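PDB 3QKI: glucose-6-phosphate isomerase from Plasmodium falciparum, which probably interconverts alpha-D-glucose 6-phosphate and beta-D-fructose 6-phosphate, the second step of glycolysis. Local coordinates for residues 238-243 with 268-273. Sequence-based numbering, arbitrary orientation.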
ATOM      1  N   LEU A 238     -25.877   4.664  -1.254  1.00 20.63           N
ATOM      2  CA  LEU A 238     -26.267   5.046   0.106  1.00 18.97           C
ATOM      3  C   LEU A 238     -27.488   5.924   0.032  1.00 22.03           C
ATOM      4  O   LEU A 238     -27.577   6.773  -0.861  1.00 20.15           O
ATOM      5  CB  LEU A 238     -25.123   5.783   0.865  1.00 18.14           C
ATOM      6  CG  LEU A 238     -23.863   4.986   1.268  1.00 22.19           C
ATOM      7  CD1 LEU A 238     -23.095   5.685   2.370  1.00 23.10           C
ATOM      8  CD2 LEU A 238     -24.182   3.588   1.730  1.00 21.31           C
ATOM      9  N   ASP A 239     -28.421   5.736   0.981  1.00 19.51           N
ATOM     10  CA  ASP A 239     -29.580   6.616   1.069  1.00 18.90           C
ATOM     11  C   ASP A 239     -29.239   7.640   2.156  1.00 19.41           C
ATOM     12  O   ASP A 239     -28.818   7.245   3.250  1.00 15.88           O
ATOM     13  CB  ASP A 239     -30.857   5.819   1.441  1.00 21.78           C
ATOM     14  CG  ASP A 239     -32.163   6.611   1.479  1.00 32.48           C
ATOM     15  OD1 ASP A 239     -32.109   7.856   1.533  1.00 32.22           O
ATOM     16  OD2 ASP A 239     -33.242   5.978   1.459  1.00 44.21           O
ATOM     17  N   GLN A 240     -29.402   8.959   1.843  1.00 15.83           N
ATOM     18  CA  GLN A 240     -29.152  10.056   2.796  1.00 15.44           C
ATOM     19  C   GLN A 240     -29.902   9.838   4.103  1.00 21.84           C
ATOM     20  O   GLN A 240     -29.353  10.123   5.159  1.00 23.67           O
ATOM     21  CB  GLN A 240     -29.570  11.408   2.217  1.00 15.05           C
ATOM     22  CG  GLN A 240     -28.674  11.923   1.105  1.00 15.02           C
ATOM     23  CD  GLN A 240     -29.120  11.490  -0.266  1.00 28.23           C
ATOM     24  OE1 GLN A 240     -29.617  10.390  -0.460  1.00 20.90           O
ATOM     25  NE2 GLN A 240     -28.923  12.351  -1.256  1.00 20.78           N
ATOM     26  N   TYR A 241     -31.141   9.299   4.027  1.00 19.78           N
ATOM     27  CA  TYR A 241     -32.000   9.037   5.186  1.00 21.12           C
ATOM     28  C   TYR A 241     -31.461   8.022   6.190  1.00 24.51           C
ATOM     29  O   TYR A 241     -31.898   8.052   7.340  1.00 24.35           O
ATOM     30  CB  TYR A 241     -33.430   8.652   4.766  1.00 23.45           C
ATOM     31  CG  TYR A 241     -34.228   9.706   4.020  1.00 26.11           C
ATOM     32  CD1 TYR A 241     -34.176  11.042   4.395  1.00 28.03           C
ATOM     33  CD2 TYR A 241     -35.153   9.343   3.043  1.00 28.01           C
ATOM     34  CE1 TYR A 241     -34.958  12.004   3.763  1.00 28.78           C
ATOM     35  CE2 TYR A 241     -35.945  10.297   2.401  1.00 29.73           C
ATOM     36  CZ  TYR A 241     -35.849  11.629   2.768  1.00 40.57           C
ATOM     37  OH  TYR A 241     -36.616  12.578   2.125  1.00 45.24           O
ATOM     38  N   ASP A 242     -30.533   7.124   5.779  1.00 20.79           N
ATOM     39  CA  ASP A 242     -29.932   6.098   6.651  1.00 20.48           C
ATOM     40  C   ASP A 242     -28.531   6.466   7.140  1.00 22.32           C
ATOM     41  O   ASP A 242     -27.918   5.692   7.877  1.00 22.08           O
ATOM     42  CB  ASP A 242     -29.761   4.788   5.843  1.00 22.37           C
ATOM     43  CG  ASP A 242     -31.006   4.168   5.277  1.00 31.29           C
ATOM     44  OD1 ASP A 242     -32.040   4.175   5.976  1.00 30.20           O
ATOM     45  OD2 ASP A 242     -30.928   3.595   4.164  1.00 36.71           O
ATOM     46  N   THR A 243     -28.005   7.591   6.680  1.00 18.45           N
ATOM     47  CA  THR A 243     -26.609   7.984   6.847  1.00 17.57           C
ATOM     48  C   THR A 243     -26.266   9.020   7.921  1.00 19.34           C
ATOM     49  O   THR A 243     -26.762  10.144   7.887  1.00 18.53           O
ATOM     50  CB  THR A 243     -26.079   8.403   5.463  1.00 17.02           C
ATOM     51  OG1 THR A 243     -26.416   7.382   4.514  1.00 16.83           O
ATOM     52  CG2 THR A 243     -24.566   8.674   5.452  1.00 18.67           C
ATOM     53  N   LEU A 268     -26.442  15.337   1.509  1.00 16.61           N
ATOM     54  CA  LEU A 268     -27.487  15.092   2.521  1.00 16.44           C
ATOM     55  C   LEU A 268     -28.728  15.972   2.237  1.00 21.38           C
ATOM     56  O   LEU A 268     -29.854  15.481   2.329  1.00 21.79           O
ATOM     57  CB  LEU A 268     -27.004  15.399   3.962  1.00 16.17           C
ATOM     58  CG  LEU A 268     -26.067  14.416   4.667  1.00 19.89           C
ATOM     59  CD1 LEU A 268     -25.716  14.965   6.065  1.00 18.56           C
ATOM     60  CD2 LEU A 268     -26.694  13.013   4.798  1.00 20.15           C
ATOM     61  N   SER A 269     -28.507  17.256   1.876  1.00 17.36           N
ATOM     62  CA  SER A 269     -29.552  18.258   1.625  1.00 16.73           C
ATOM     63  C   SER A 269     -30.378  18.039   0.359  1.00 20.59           C
ATOM     64  O   SER A 269     -31.355  18.746   0.140  1.00 19.48           O
ATOM     65  CB  SER A 269     -28.976  19.670   1.652  1.00 19.19           C
ATOM     66  OG  SER A 269     -28.417  19.916   2.930  1.00 29.48           O
ATOM     67  N   LEU A 270     -30.007  17.067  -0.464  1.00 17.75           N
ATOM     68  CA  LEU A 270     -30.793  16.702  -1.637  1.00 16.45           C
ATOM     69  C   LEU A 270     -32.104  16.057  -1.146  1.00 20.26           C
ATOM     70  O   LEU A 270     -33.127  16.168  -1.818  1.00 22.64           O
ATOM     71  CB  LEU A 270     -30.019  15.715  -2.540  1.00 16.02           C
ATOM     72  CG  LEU A 270     -28.757  16.271  -3.222  1.00 21.43           C
ATOM     73  CD1 LEU A 270     -27.998  15.179  -3.906  1.00 21.64           C
ATOM     74  CD2 LEU A 270     -29.076  17.359  -4.236  1.00 25.09           C
ATOM     75  N   LYS A 271     -32.074  15.441   0.046  1.00 14.59           N
ATOM     76  CA  LYS A 271     -33.224  14.765   0.656  1.00 14.24           C
ATOM     77  C   LYS A 271     -33.600  15.339   2.015  1.00 21.52           C
ATOM     78  O   LYS A 271     -34.786  15.368   2.323  1.00 24.35           O
ATOM     79  CB  LYS A 271     -32.956  13.252   0.805  1.00 15.60           C
ATOM     80  CG  LYS A 271     -32.765  12.504  -0.516  1.00 25.77           C
ATOM     81  CD  LYS A 271     -33.754  11.346  -0.613  1.00 36.85           C
ATOM     82  CE  LYS A 271     -33.081  10.016  -0.714  1.00 41.07           C
ATOM     83  NZ  LYS A 271     -33.985   8.914  -0.294  1.00 33.64           N
ATOM     84  N   ILE A 272     -32.603  15.725   2.857  1.00 18.48           N
ATOM     85  CA  ILE A 272     -32.825  16.240   4.217  1.00 17.15           C
ATOM     86  C   ILE A 272     -32.710  17.767   4.152  1.00 22.75           C
ATOM     87  O   ILE A 272     -31.618  18.332   4.181  1.00 23.09           O
ATOM     88  CB  ILE A 272     -31.897  15.553   5.246  1.00 18.93           C
ATOM     89  CG1 ILE A 272     -31.949  14.019   5.072  1.00 19.69           C
ATOM     90  CG2 ILE A 272     -32.259  15.967   6.685  1.00 18.64           C
ATOM     91  CD1 ILE A 272     -30.835  13.245   5.794  1.00 24.28           C
ATOM     92  N   LYS A 273     -33.871  18.409   3.997  1.00 19.92           N
ATOM     93  CA  LYS A 273     -33.999  19.849   3.807  1.00 20.86           C
ATOM     94  C   LYS A 273     -34.105  20.706   5.062  1.00 26.51           C
ATOM     95  O   LYS A 273     -33.765  21.883   4.991  1.00 28.41           O
ATOM     96  CB  LYS A 273     -35.153  20.163   2.835  1.00 22.18           C
ATOM     97  CG  LYS A 273     -34.708  20.226   1.374  1.00 31.17           C
ATOM     98  CD  LYS A 273     -35.111  19.016   0.610  1.00 35.40           C
ATOM     99  CE  LYS A 273     -34.981  19.218  -0.884  1.00 49.55           C
ATOM    100  NZ  LYS A 273     -33.576  19.442  -1.322  1.00 52.73           N
TER
HETATM  101  O   HOH W   1     -36.975  14.733   0.193  1.00 52.53           O
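With CG of Asp239 anti to the backbone N (chi1 -176°) and the Lys271 chain turned out of the extended form at its second and third torsions (-124° and -119°), carboxylate and ammonium meet in a salt bridge, Lys271 NZ lying 2.8 Å from Asp239 OD1. That oxygen also accepts from Tyr241 N at 3.0 Å, closing an Asx turn, a task suited to the short arm of aspartate. The two donors approach from opposite faces of the carboxylate plane, a double grip that should limit its rotation. On its way to the carboxylate, the long aliphatic part of Lys271 passes over one face of the Tyr241 ring, its CD 4.3 Å from the ring centroid in a CH-pi contact. A water joins Tyr241 OH to Lys271 O, bonded to both. Ile272, buried and apolar, slides its CG1 past the Tyr241 ring, 3.8 Å from CD1. Gln240 is buried: its methylene CG packs 3.7 Å from Leu268 CA, while NE2 hydrogen-bonds to the backbone O of Trp267. The contact packs the short 3-10 turn 240-242, which leads into parallel strand 243-248, against the chain leaving helix 255-268, joining successive connections of the alpha-beta-alpha sandwich of a sugar isomerase (SIS) domain.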